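Integron gene cassette protein HFX_CASS2 (Uncultured bacterium, PDB 3FXH) is of unknown function but folds into a compact all-helical protein, encoded by a mobile integron gene cassette, that assembles as a pair of identical chains. Local coordinates at residues L76-L79 against P84-E87; E60-F65 against N96-H101; S29-I34 against N122-I127; N24-S29 against K88-F93; M48-F53 against V105-F110. All blocks are in the same frame, centred on the assembly; numbering follows the deposited sequence.

Contact 1. Residues L76-L79 against P84-E87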
# COMPACT_ATOMS: atom_id res chain seq x y z
N LEU A 76 -3.53 12.48 -10.10
CA LEU A 76 -2.66 11.55 -10.82
C LEU A 76 -1.61 12.27 -11.66
O LEU A 76 -1.84 12.55 -12.83
CB LEU A 76 -3.50 10.64 -11.71
CG LEU A 76 -4.46 9.73 -10.96
CD1 LEU A 76 -5.60 9.27 -11.85
CD2 LEU A 76 -3.73 8.55 -10.33
N TYR A 77 -0.46 12.54 -11.06
CA TYR A 77 0.59 13.23 -11.80
C TYR A 77 1.21 12.35 -12.88
O TYR A 77 1.67 12.84 -13.91
CB TYR A 77 1.66 13.77 -10.84
CG TYR A 77 1.12 14.81 -9.89
CD1 TYR A 77 1.00 16.13 -10.28
CD2 TYR A 77 0.71 14.46 -8.61
CE1 TYR A 77 0.49 17.09 -9.42
CE2 TYR A 77 0.20 15.41 -7.74
CZ TYR A 77 0.10 16.72 -8.16
OH TYR A 77 -0.40 17.67 -7.30
N TYR A 78 1.22 11.04 -12.64
CA TYR A 78 1.77 10.11 -13.62
C TYR A 78 0.73 9.51 -14.56
O TYR A 78 1.00 9.32 -15.74
CB TYR A 78 2.54 8.98 -12.92
CG TYR A 78 3.81 9.45 -12.26
CD1 TYR A 78 3.80 9.89 -10.95
CD2 TYR A 78 5.01 9.46 -12.96
CE1 TYR A 78 4.96 10.33 -10.34
CE2 TYR A 78 6.18 9.90 -12.35
CZ TYR A 78 6.14 10.34 -11.04
OH TYR A 78 7.29 10.77 -10.42
N LEU A 79 -0.46 9.21 -14.04
CA LEU A 79 -1.40 8.36 -14.76
C LEU A 79 -2.56 9.09 -15.44
O LEU A 79 -3.39 8.46 -16.10
CB LEU A 79 -1.90 7.24 -13.85
CG LEU A 79 -0.73 6.37 -13.38
CD1 LEU A 79 -1.05 5.65 -12.10
CD2 LEU A 79 -0.29 5.40 -14.46
N PRO A 84 1.55 16.09 -18.28
CA PRO A 84 2.77 16.10 -19.09
C PRO A 84 3.70 14.95 -18.69
O PRO A 84 4.61 14.60 -19.43
CB PRO A 84 3.41 17.45 -18.74
CG PRO A 84 2.83 17.79 -17.40
CD PRO A 84 1.41 17.34 -17.50
N LEU A 85 3.45 14.37 -17.51
CA LEU A 85 4.25 13.24 -17.02
C LEU A 85 3.71 11.90 -17.51
O LEU A 85 4.31 10.85 -17.26
CB LEU A 85 4.27 13.23 -15.48
CG LEU A 85 5.48 13.81 -14.76
CD1 LEU A 85 5.24 13.83 -13.25
CD2 LEU A 85 6.72 13.00 -15.09
N PHE A 86 2.56 11.94 -18.18
CA PHE A 86 1.92 10.72 -18.66
C PHE A 86 2.79 10.02 -19.70
O PHE A 86 3.31 10.67 -20.62
CB PHE A 86 0.54 11.01 -19.24
CG PHE A 86 -0.14 9.81 -19.83
CD1 PHE A 86 -0.82 8.92 -19.03
CD2 PHE A 86 -0.09 9.57 -21.20
CE1 PHE A 86 -1.45 7.81 -19.57
CE2 PHE A 86 -0.71 8.46 -21.75
CZ PHE A 86 -1.39 7.58 -20.93
N GLU A 87 2.95 8.71 -19.55
CA GLU A 87 3.66 7.90 -20.53
C GLU A 87 2.86 6.64 -20.82
O GLU A 87 2.56 5.87 -19.90
CB GLU A 87 5.07 7.56 -20.03
CG GLU A 87 5.90 8.79 -19.70
CD GLU A 87 7.38 8.49 -19.49
OE1 GLU A 87 7.76 7.31 -19.52
OE2 GLU A 87 8.15 9.46 -19.31
O HOH W 1 1.99 7.38 -17.18
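Tyr78 O is approached by two groups that tie it to the 84-87 side. Water 1 donates to Tyr78 O at 2.6 Å, and the same water accepts from Glu87 N at 2.9 Å, so one solvent molecule spans two backbones that share no direct hydrogen bond. The second group is a C-H: Phe86 CA lies 3.4 Å from Tyr78 O with 157° at the hydrogen, in keeping with a CA separation of 5.1 Å between Tyr78 and Phe86, the shortest between the segments. Both segments belong to the irregular connection from helix 62-69 to helix 88-102, which doubles back on itself with only four residues between them. Glu87 is the N-cap of the second helix, and the water thus bridges the turn to the very start of that helix. Leu85 supplies most of the apolar contact. Its CB is pressed to 3.1 Å from Tyr77 O, and its CD1 sits over one face of the Tyr78 ring, displaced toward the rim, 4.3 Å from the ring centroid and 15° off the normal: a CH-pi contact between side chains that run side by side. Phe86 turns elsewhere. With CG anti to its backbone N (chi1 176°), it brings CD1 obliquely to 3.9 Å from Leu79 O. Ser83 OG binds both Tyr77 O and Leu85 N inside the turn, while the Glu33 carboxylate of helix 24-43 accepts from the amides of Tyr77 and Tyr78.

Contact 2. Residues E60-F65 against N96-H101; sequences ERFIAF and NAFGRH
Phe62 and Phe98 form a buried aromatic contact that packs the start of helix 62-69 against the second half of helix 88-102. Phe62 CE2 comes to 3.7 Å from Phe98 CE1, and the ring centroids are 4.9 Å apart with their planes at 49°, an oblique pairing. Phe62 CD2 lies over one face of the Phe98 ring, toward its rim. That position follows from the Phe62 rotamer, whose CG is anti to the backbone N (chi1 169°) and aims the ring across the interface. Ile63, on the next position of the helix, adds its CD1 at 4.0 Å from Phe98 CE2, crossing the ring at about a right angle. The turn just before helix 62-69 is sharply defined. Glu60, with a positive phi of 52°, is the C-prime residue of a Schellman motif that ends helix 50-58, and Arg61 directly after it is the N-cap of helix 62-69. Here the two backbones come nearest, Glu60 CA and Asn96 CA being 5.4 Å apart: Glu60 CD rests 3.7 Å from Asn96 CA, and a CB built on Gly99 would stand just 3.5 Å from Glu60 CG. Glu95 of helix 88-102 accepts from the amides of Ile63 and Ala64 in the first turn, and Phe53 meets Phe62 as an edge-to-face ring pair.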
# COMPACT_ATOMS: atom_id res chain seq x y z
N GLU A 60 -8.37 -4.61 -18.53
CA GLU A 60 -7.20 -3.74 -18.50
C GLU A 60 -7.58 -2.26 -18.47
O GLU A 60 -7.04 -1.47 -19.23
CB GLU A 60 -6.28 -4.05 -19.69
CG GLU A 60 -5.96 -5.54 -19.88
CD GLU A 60 -4.67 -5.76 -20.67
OE1 GLU A 60 -4.21 -4.81 -21.35
OE2 GLU A 60 -4.10 -6.87 -20.59
N ARG A 61 -8.52 -1.89 -17.60
CA ARG A 61 -8.98 -0.51 -17.52
C ARG A 61 -9.36 -0.08 -16.09
O ARG A 61 -10.17 0.83 -15.88
CB ARG A 61 -10.14 -0.26 -18.50
CG ARG A 61 -11.49 -0.81 -18.06
CD ARG A 61 -12.52 -0.62 -19.19
NE ARG A 61 -13.73 -1.41 -18.94
CZ ARG A 61 -14.85 -0.92 -18.44
NH1 ARG A 61 -14.95 0.38 -18.16
NH2 ARG A 61 -15.90 -1.71 -18.24
N PHE A 62 -8.75 -0.72 -15.11
CA PHE A 62 -9.02 -0.40 -13.72
C PHE A 62 -8.57 1.03 -13.42
O PHE A 62 -9.30 1.81 -12.81
CB PHE A 62 -8.31 -1.39 -12.81
CG PHE A 62 -8.30 -1.01 -11.37
CD1 PHE A 62 -9.49 -0.93 -10.64
CD2 PHE A 62 -7.10 -0.73 -10.72
CE1 PHE A 62 -9.48 -0.58 -9.29
CE2 PHE A 62 -7.09 -0.37 -9.36
CZ PHE A 62 -8.28 -0.29 -8.65
N ILE A 63 -7.38 1.39 -13.87
CA ILE A 63 -6.86 2.72 -13.55
C ILE A 63 -7.67 3.82 -14.26
O ILE A 63 -8.06 4.81 -13.65
CB ILE A 63 -5.36 2.84 -13.83
CG1 ILE A 63 -4.59 1.84 -12.96
CG2 ILE A 63 -4.87 4.25 -13.50
CD1 ILE A 63 -4.77 2.10 -11.48
N ALA A 64 -7.93 3.62 -15.54
CA ALA A 64 -8.78 4.55 -16.29
C ALA A 64 -10.13 4.74 -15.60
O ALA A 64 -10.64 5.86 -15.51
CB ALA A 64 -8.99 4.04 -17.71
N PHE A 65 -10.70 3.65 -15.11
CA PHE A 65 -11.98 3.72 -14.43
C PHE A 65 -11.91 4.64 -13.20
O PHE A 65 -12.78 5.50 -13.02
CB PHE A 65 -12.50 2.33 -14.05
CG PHE A 65 -13.80 2.36 -13.30
CD1 PHE A 65 -13.81 2.49 -11.91
CD2 PHE A 65 -15.01 2.28 -13.98
CE1 PHE A 65 -15.00 2.54 -11.22
CE2 PHE A 65 -16.21 2.32 -13.29
CZ PHE A 65 -16.21 2.45 -11.91
N ASN A 96 -2.17 -3.60 -17.86
CA ASN A 96 -2.01 -5.01 -18.20
C ASN A 96 -1.59 -5.81 -16.98
O ASN A 96 -2.01 -6.96 -16.80
CB ASN A 96 -0.99 -5.18 -19.33
CG ASN A 96 -0.61 -6.63 -19.56
OD1 ASN A 96 -1.30 -7.35 -20.29
ND2 ASN A 96 0.48 -7.07 -18.94
N ALA A 97 -0.75 -5.21 -16.15
CA ALA A 97 -0.26 -5.89 -14.95
C ALA A 97 -1.42 -6.19 -14.00
O ALA A 97 -1.49 -7.27 -13.43
CB ALA A 97 0.81 -5.07 -14.27
N PHE A 98 -2.35 -5.24 -13.84
CA PHE A 98 -3.54 -5.52 -13.03
C PHE A 98 -4.32 -6.70 -13.60
O PHE A 98 -4.77 -7.57 -12.87
CB PHE A 98 -4.45 -4.29 -12.95
CG PHE A 98 -4.12 -3.37 -11.81
CD1 PHE A 98 -4.62 -3.61 -10.54
CD2 PHE A 98 -3.31 -2.27 -12.01
CE1 PHE A 98 -4.32 -2.77 -9.49
CE2 PHE A 98 -3.00 -1.43 -10.97
CZ PHE A 98 -3.50 -1.68 -9.70
N GLY A 99 -4.49 -6.70 -14.92
CA GLY A 99 -5.20 -7.77 -15.60
C GLY A 99 -4.56 -9.12 -15.29
O GLY A 99 -5.26 -10.07 -14.94
N ARG A 100 -3.24 -9.18 -15.41
CA ARG A 100 -2.50 -10.42 -15.19
C ARG A 100 -2.62 -10.92 -13.75
O ARG A 100 -2.90 -12.10 -13.51
CB ARG A 100 -1.01 -10.24 -15.52
CG ARG A 100 -0.73 -10.08 -17.01
CD ARG A 100 0.77 -10.08 -17.29
NE ARG A 100 1.43 -8.81 -16.99
CZ ARG A 100 2.26 -8.61 -15.97
NH1 ARG A 100 2.51 -9.60 -15.12
NH2 ARG A 100 2.83 -7.43 -15.79
N HIS A 101 -2.39 -10.03 -12.80
CA HIS A 101 -2.41 -10.42 -11.39
C HIS A 101 -3.83 -10.73 -10.91
O HIS A 101 -4.04 -11.71 -10.18
CB HIS A 101 -1.72 -9.37 -10.52
CG HIS A 101 -0.24 -9.29 -10.74
ND1 HIS A 101 0.66 -10.13 -10.10
CD2 HIS A 101 0.51 -8.47 -11.52
CE1 HIS A 101 1.89 -9.84 -10.49
NE2 HIS A 101 1.83 -8.83 -11.35

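Contact 3. Residues S29-I34 against N122-I127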
# COMPACT_ATOMS: atom_id res chain seq x y z
N SER A 29 7.19 5.07 -9.47
CA SER A 29 6.54 6.26 -8.93
C SER A 29 5.06 6.27 -9.26
O SER A 29 4.26 6.75 -8.46
CB SER A 29 7.20 7.52 -9.48
OG SER A 29 8.51 7.62 -8.97
N ALA A 30 4.71 5.78 -10.45
CA ALA A 30 3.31 5.71 -10.86
C ALA A 30 2.53 4.76 -9.96
O ALA A 30 1.39 5.05 -9.57
CB ALA A 30 3.20 5.28 -12.32
N VAL A 31 3.15 3.63 -9.62
CA VAL A 31 2.50 2.62 -8.78
C VAL A 31 2.40 3.12 -7.34
O VAL A 31 1.40 2.89 -6.67
CB VAL A 31 3.21 1.23 -8.84
CG1 VAL A 31 2.66 0.29 -7.77
CG2 VAL A 31 3.04 0.60 -10.21
N HIS A 32 3.42 3.82 -6.86
CA HIS A 32 3.34 4.45 -5.54
C HIS A 32 2.19 5.46 -5.54
O HIS A 32 1.46 5.58 -4.56
CB HIS A 32 4.67 5.14 -5.16
CG HIS A 32 5.72 4.20 -4.65
ND1 HIS A 32 6.52 4.49 -3.58
CD2 HIS A 32 6.09 2.97 -5.08
CE1 HIS A 32 7.36 3.49 -3.37
NE2 HIS A 32 7.11 2.55 -4.26
N GLU A 33 2.03 6.16 -6.65
CA GLU A 33 0.93 7.10 -6.81
C GLU A 33 -0.44 6.42 -6.77
O GLU A 33 -1.40 6.95 -6.19
CB GLU A 33 1.09 7.89 -8.10
CG GLU A 33 -0.18 8.56 -8.55
CD GLU A 33 0.08 9.66 -9.56
OE1 GLU A 33 -0.17 9.46 -10.76
OE2 GLU A 33 0.56 10.73 -9.14
N ILE A 34 -0.56 5.28 -7.43
CA ILE A 34 -1.82 4.56 -7.37
C ILE A 34 -2.16 4.20 -5.93
O ILE A 34 -3.28 4.41 -5.48
CB ILE A 34 -1.79 3.27 -8.20
CG1 ILE A 34 -1.73 3.62 -9.69
CG2 ILE A 34 -3.03 2.43 -7.91
CD1 ILE A 34 -1.30 2.44 -10.58
N ASN A 122 -2.72 -4.51 -2.72
CA ASN A 122 -1.87 -5.70 -2.68
C ASN A 122 -1.28 -6.04 -4.05
O ASN A 122 -0.11 -6.39 -4.15
CB ASN A 122 -2.65 -6.89 -2.10
CG ASN A 122 -2.74 -6.83 -0.58
OD1 ASN A 122 -1.78 -7.12 0.11
ND2 ASN A 122 -3.91 -6.43 -0.06
N ILE A 123 -2.10 -5.93 -5.10
CA ILE A 123 -1.63 -6.19 -6.45
C ILE A 123 -0.56 -5.16 -6.84
O ILE A 123 0.46 -5.51 -7.45
CB ILE A 123 -2.79 -6.26 -7.46
CG1 ILE A 123 -3.56 -7.58 -7.25
CG2 ILE A 123 -2.27 -6.21 -8.91
CD1 ILE A 123 -4.84 -7.71 -8.05
N CYS A 124 -0.74 -3.90 -6.41
CA CYS A 124 0.31 -2.90 -6.64
C CYS A 124 1.67 -3.38 -6.13
O CYS A 124 2.68 -3.14 -6.77
CB CYS A 124 -0.04 -1.56 -6.00
SG CYS A 124 -1.29 -0.64 -6.95
N LEU A 125 1.70 -4.02 -4.96
CA LEU A 125 2.98 -4.50 -4.42
C LEU A 125 3.55 -5.61 -5.28
O LEU A 125 4.75 -5.72 -5.46
CB LEU A 125 2.84 -4.96 -2.96
CG LEU A 125 2.13 -4.00 -2.00
CD1 LEU A 125 1.84 -4.68 -0.67
CD2 LEU A 125 2.96 -2.75 -1.78
N ALA A 126 2.68 -6.46 -5.80
CA ALA A 126 3.13 -7.51 -6.70
C ALA A 126 3.74 -6.87 -7.95
O ALA A 126 4.70 -7.37 -8.49
CB ALA A 126 1.99 -8.44 -7.06
N ILE A 127 3.16 -5.76 -8.39
CA ILE A 127 3.63 -5.08 -9.60
C ILE A 127 4.99 -4.43 -9.34
O ILE A 127 5.88 -4.48 -10.19
CB ILE A 127 2.59 -4.04 -10.09
CG1 ILE A 127 1.31 -4.75 -10.54
CG2 ILE A 127 3.13 -3.20 -11.26
CD1 ILE A 127 0.17 -3.79 -10.93
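Val31 reaches across to Cys124 and Ile127 with both of its methyls. CG1 touches the Cys124 backbone and side chain together, 3.6 Å from Cys124 O and 3.7 Å from Cys124 CB, while Val31 CG2 meets Ile127 CG2 at 3.9 Å. The branching explains the split: CG1 is anti to the backbone N (chi1 170°) and CG2 is anti to the carbonyl carbon, so each methyl serves a different residue. One turn further on, Ile34 turns its CG2 branch to the sulfur, with Ile34 CG2 at 3.7 Å from Cys124 SG. All four touching side chains are buried, and no hydrogen bond crosses between the segments; the contact consists of apolar van der Waals packing. Behind this shell the helices set the spacing. The axes of segments 29-34 and 122-127 run nearly antiparallel, at 170°, and approach to 9.9 Å, with the CA atoms of Val31 and Cys124 6.3 Å apart. The three-residue steps from Val31 to Ile34 and from Cys124 to Ile127 keep each pair on one side of its helix. Around the pair, Leu128 and Ile131 extend the packing on Val31, and Ile35 adds to that on Cys124. His32 and Leu125 pack instead on Leu125 and His32 of the second subunit, so helices 24-43 and 116-131 share the dimer interface, while helix 88-102 adjoins the pair inside the chain through Ile94 against Ile34 and Ala97 against Ile127.

Contact 4. Residues N24-S29 against K88-F93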
# COMPACT_ATOMS: atom_id res chain seq x y z
N ASN A 24 11.45 2.29 -15.55
CA ASN A 24 11.15 1.57 -14.32
C ASN A 24 10.97 2.54 -13.17
O ASN A 24 10.14 2.34 -12.29
CB ASN A 24 12.27 0.59 -13.97
CG ASN A 24 12.25 -0.64 -14.86
OD1 ASN A 24 11.51 -0.71 -15.84
ND2 ASN A 24 13.07 -1.63 -14.51
N LYS A 25 11.77 3.60 -13.18
CA LYS A 25 11.70 4.62 -12.15
C LYS A 25 10.36 5.35 -12.25
O LYS A 25 9.68 5.56 -11.25
CB LYS A 25 12.87 5.61 -12.28
CG LYS A 25 12.55 6.93 -11.61
CD LYS A 25 13.73 7.44 -10.82
CE LYS A 25 13.37 8.75 -10.15
NZ LYS A 25 14.58 9.52 -9.82
N HIS A 26 10.00 5.70 -13.48
CA HIS A 26 8.69 6.27 -13.78
C HIS A 26 7.58 5.32 -13.32
O HIS A 26 6.66 5.72 -12.59
CB HIS A 26 8.58 6.54 -15.29
CG HIS A 26 7.39 7.35 -15.69
ND1 HIS A 26 6.16 6.78 -15.98
CD2 HIS A 26 7.23 8.68 -15.88
CE1 HIS A 26 5.30 7.73 -16.31
NE2 HIS A 26 5.93 8.89 -16.25
N ALA A 27 7.67 4.07 -13.74
CA ALA A 27 6.63 3.08 -13.43
C ALA A 27 6.47 2.86 -11.92
O ALA A 27 5.36 2.75 -11.41
CB ALA A 27 6.93 1.77 -14.13
N THR A 28 7.59 2.80 -11.22
CA THR A 28 7.58 2.69 -9.76
C THR A 28 6.85 3.86 -9.07
O THR A 28 6.00 3.66 -8.19
CB THR A 28 9.02 2.58 -9.26
OG1 THR A 28 9.58 1.36 -9.76
CG2 THR A 28 9.07 2.56 -7.73
N SER A 29 7.19 5.07 -9.47
CA SER A 29 6.54 6.26 -8.93
C SER A 29 5.06 6.27 -9.26
O SER A 29 4.26 6.75 -8.46
CB SER A 29 7.20 7.52 -9.48
OG SER A 29 8.51 7.62 -8.97
N LYS A 88 2.50 6.44 -22.08
CA LYS A 88 1.64 5.32 -22.47
C LYS A 88 2.25 3.95 -22.13
O LYS A 88 1.53 3.02 -21.75
CB LYS A 88 1.27 5.40 -23.95
CG LYS A 88 2.47 5.54 -24.88
CD LYS A 88 2.03 5.89 -26.29
CE LYS A 88 3.23 6.04 -27.21
NZ LYS A 88 4.23 6.96 -26.64
N ASP A 89 3.57 3.84 -22.27
CA ASP A 89 4.27 2.61 -21.88
C ASP A 89 4.02 2.26 -20.41
O ASP A 89 3.75 1.11 -20.07
CB ASP A 89 5.77 2.74 -22.13
CG ASP A 89 6.11 2.82 -23.60
OD1 ASP A 89 5.19 2.66 -24.43
OD2 ASP A 89 7.29 3.05 -23.92
N THR A 90 4.14 3.25 -19.52
CA THR A 90 3.94 3.01 -18.10
C THR A 90 2.48 2.66 -17.80
O THR A 90 2.19 1.71 -17.08
CB THR A 90 4.37 4.21 -17.22
OG1 THR A 90 5.80 4.29 -17.20
CG2 THR A 90 3.89 4.03 -15.79
N SER A 91 1.56 3.44 -18.36
CA SER A 91 0.15 3.23 -18.09
C SER A 91 -0.34 1.90 -18.65
O SER A 91 -1.09 1.18 -17.99
CB SER A 91 -0.68 4.40 -18.63
OG SER A 91 -0.24 5.62 -18.06
N SER A 92 0.07 1.57 -19.87
CA SER A 92 -0.31 0.31 -20.48
C SER A 92 0.29 -0.87 -19.72
O SER A 92 -0.38 -1.89 -19.52
CB SER A 92 0.13 0.27 -21.95
OG SER A 92 -0.55 1.25 -22.71
N PHE A 93 1.55 -0.75 -19.30
CA PHE A 93 2.17 -1.81 -18.50
C PHE A 93 1.37 -2.03 -17.22
O PHE A 93 1.06 -3.16 -16.85
CB PHE A 93 3.62 -1.49 -18.13
CG PHE A 93 4.20 -2.43 -17.09
CD1 PHE A 93 4.82 -3.61 -17.46
CD2 PHE A 93 4.11 -2.13 -15.74
CE1 PHE A 93 5.34 -4.48 -16.51
CE2 PHE A 93 4.63 -2.99 -14.77
CZ PHE A 93 5.25 -4.17 -15.16
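Ala27 and Thr90 bring the first turns of helices 24-43 and 88-102 together, their CA atoms 5.4 Å apart, a spacing that the small Ala27 side chain allows. Thr90 uses both branches of its side chain. The methyl CG2 packs on the backbone of the other helix, 3.7 Å from Ala27 CA, and the hydroxyl turns to His26: His26 ND1 and Thr90 OG1 are hydrogen-bonded at 2.8 Å, the hydroxyl lying at the ring edge near its plane, and the angle of 138° makes the bond noticeably bent. The imidazole gets there because His26 CG is anti to the backbone N (chi1 -169°), which swings the ring toward helix 88-102. Its other nitrogen has a partner beyond the two helices, for NE2 bonds Leu85 O in the loop that leads into helix 88-102, and the ring also meets Tyr78 edge-to-face. A phenylalanine in place of His26 would probably leave the hydroxyl of the buried Thr90, and Leu85 O, without their imidazole partner. Within each helix a hydroxyl turns back on its own backbone: Thr28 OG1 donates to Asn24 O at 2.8 Å and Ser92 OG to Lys88 O at 2.9 Å. Asn24 O also accepts from Thr28 N and Lys88 O from Ser92 N, each from the face of its plane opposite the hydroxyl. The imidazole, by contrast, bonds through both nitrogens to two different parts of the chain, which fixes its rotation and ties the start of helix 24-43 to helix 88-102 and to the loop before it.

Contact 5. Residues M48-F53 against V105-F110; sequences MTRDQF and VVMEDF
Arg50 and Met107 have the nearest CA atoms, 7.3 Å apart, where the first turn of helix 50-58 faces the short 3-10 turn 107-109, and the contact is made by side chains. Thr49 caps the helix, its OG1 accepting from Gln52 N at 3.1 Å. The Arg50 chain starts with CG wedged between backbone N and carbonyl carbon (chi1 68°) and bends again at chi3, laying the guanidinium over Met107: CG of this selenomethionine sits 3.4 Å from Arg50 CZ, over the centre of one face. At the edge of the same group comes the Glu108 carboxylate, in a salt bridge with planes 45° apart. Arg50 NH1 lies 3.1 Å from both OE1 and OE2 of Glu108, on their syn lone pairs, while NH2 reaches OE2 at 3.1 Å from above the carboxylate plane. A leucine in place of Arg50 removes the guanidinium, which would probably leave the Glu108 carboxylate without this charged partner and Met107 CG without the flat group over it. Lys113 completes the group, its NZ pairing with Glu108 OE2 and its carbonyl taking Arg50 NH2. Two cationic groups around one carboxylate would probably favour the ionised form of Glu108.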
# COMPACT_ATOMS: atom_id res chain seq x y z
N MSE A 48 -15.02 -0.82 -3.62
CA MSE A 48 -15.36 -1.46 -4.88
C MSE A 48 -15.64 -2.93 -4.62
O MSE A 48 -15.02 -3.53 -3.74
CB MSE A 48 -14.21 -1.32 -5.89
CG MSE A 48 -14.47 -2.01 -7.24
SE MSE A 48 -12.99 -1.63 -8.46
CE MSE A 48 -13.35 0.28 -8.84
N THR A 49 -16.56 -3.52 -5.38
CA THR A 49 -16.87 -4.94 -5.23
C THR A 49 -15.79 -5.77 -5.91
O THR A 49 -15.17 -5.33 -6.88
CB THR A 49 -18.24 -5.29 -5.83
OG1 THR A 49 -18.20 -5.11 -7.25
CG2 THR A 49 -19.33 -4.41 -5.23
N ARG A 50 -15.54 -6.98 -5.42
CA ARG A 50 -14.54 -7.82 -6.07
C ARG A 50 -14.93 -8.07 -7.53
O ARG A 50 -14.08 -8.11 -8.43
CB ARG A 50 -14.36 -9.14 -5.31
CG ARG A 50 -15.55 -10.08 -5.35
CD ARG A 50 -15.22 -11.36 -4.60
NE ARG A 50 -15.11 -11.15 -3.15
CZ ARG A 50 -14.47 -11.96 -2.32
NH1 ARG A 50 -13.87 -13.05 -2.79
NH2 ARG A 50 -14.44 -11.70 -1.02
N ASP A 51 -16.23 -8.20 -7.79
CA ASP A 51 -16.66 -8.51 -9.15
C ASP A 51 -16.30 -7.39 -10.12
O ASP A 51 -15.79 -7.64 -11.21
CB ASP A 51 -18.16 -8.84 -9.21
CG ASP A 51 -18.43 -10.33 -9.03
OD1 ASP A 51 -17.60 -11.03 -8.39
OD2 ASP A 51 -19.47 -10.82 -9.52
N GLN A 52 -16.54 -6.14 -9.72
CA GLN A 52 -16.19 -5.02 -10.58
C GLN A 52 -14.68 -4.89 -10.72
O GLN A 52 -14.18 -4.59 -11.80
CB GLN A 52 -16.79 -3.71 -10.05
CG GLN A 52 -16.49 -2.53 -10.95
CD GLN A 52 -17.13 -1.25 -10.46
OE1 GLN A 52 -16.90 -0.83 -9.32
NE2 GLN A 52 -17.93 -0.63 -11.32
N PHE A 53 -13.95 -5.12 -9.63
CA PHE A 53 -12.50 -5.02 -9.69
C PHE A 53 -11.92 -6.03 -10.68
O PHE A 53 -11.08 -5.69 -11.50
CB PHE A 53 -11.82 -5.16 -8.33
CG PHE A 53 -10.33 -5.25 -8.44
CD1 PHE A 53 -9.58 -4.12 -8.68
CD2 PHE A 53 -9.68 -6.48 -8.41
CE1 PHE A 53 -8.21 -4.20 -8.85
CE2 PHE A 53 -8.32 -6.58 -8.57
CZ PHE A 53 -7.58 -5.43 -8.80
N VAL A 105 -5.04 -14.03 -8.50
CA VAL A 105 -5.30 -13.88 -7.07
C VAL A 105 -6.75 -13.50 -6.79
O VAL A 105 -7.46 -13.06 -7.68
CB VAL A 105 -4.35 -12.86 -6.40
CG1 VAL A 105 -2.90 -13.29 -6.63
CG2 VAL A 105 -4.61 -11.43 -6.94
N VAL A 106 -7.17 -13.70 -5.55
CA VAL A 106 -8.48 -13.24 -5.09
C VAL A 106 -8.38 -12.58 -3.73
O VAL A 106 -7.33 -12.64 -3.07
CB VAL A 106 -9.49 -14.39 -4.97
CG1 VAL A 106 -9.74 -15.01 -6.34
CG2 VAL A 106 -8.99 -15.42 -3.96
N MSE A 107 -9.46 -11.93 -3.32
CA MSE A 107 -9.51 -11.21 -2.05
C MSE A 107 -8.88 -12.02 -0.92
O MSE A 107 -8.08 -11.50 -0.14
CB MSE A 107 -10.97 -10.90 -1.69
CG MSE A 107 -11.67 -10.06 -2.71
SE MSE A 107 -11.12 -8.21 -2.59
CE MSE A 107 -12.16 -7.73 -1.01
N GLU A 108 -9.27 -13.29 -0.83
CA GLU A 108 -8.90 -14.10 0.32
C GLU A 108 -7.42 -14.42 0.37
O GLU A 108 -6.90 -14.83 1.40
CB GLU A 108 -9.72 -15.40 0.33
CG GLU A 108 -11.17 -15.22 0.75
CD GLU A 108 -12.06 -14.71 -0.36
OE1 GLU A 108 -11.58 -14.61 -1.51
OE2 GLU A 108 -13.24 -14.41 -0.07
N ASP A 109 -6.74 -14.25 -0.77
CA ASP A 109 -5.31 -14.52 -0.85
C ASP A 109 -4.55 -13.49 -0.03
O ASP A 109 -3.39 -13.69 0.32
CB ASP A 109 -4.82 -14.49 -2.30
CG ASP A 109 -5.18 -15.74 -3.08
OD1 ASP A 109 -5.35 -16.82 -2.47
OD2 ASP A 109 -5.27 -15.66 -4.32
N PHE A 110 -5.20 -12.36 0.25
CA PHE A 110 -4.61 -11.32 1.07
C PHE A 110 -5.42 -11.06 2.35
O PHE A 110 -5.26 -10.03 3.03
CB PHE A 110 -4.42 -10.06 0.23
CG PHE A 110 -3.58 -10.29 -0.99
CD1 PHE A 110 -2.19 -10.28 -0.91
CD2 PHE A 110 -4.17 -10.56 -2.22
CE1 PHE A 110 -1.41 -10.50 -2.04
CE2 PHE A 110 -3.39 -10.78 -3.35
CZ PHE A 110 -2.01 -10.76 -3.26

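Contacts 1 and 4 stand on the same side of the chain's centre, their centres 9 Å apart, and contact 4 shares Ser29 with contact 3, the centres of those two being 10 Å apart. Contact 2 lies between this group and contact 5: Phe98 CZ lies 3.7 Å from Cys124 SG of contact 3, and Phe62 CE1 lies 3.8 Å from Met48 SE of contact 5. Contact 5 is remote from contact 1, on the opposite side of the centre, with centres 26 Å and nearest atoms about 12 Å apart. Along the sequence, contact 1 is nested inside the loops closed by the other four. With the function unknown, no active site can be assigned to any of them.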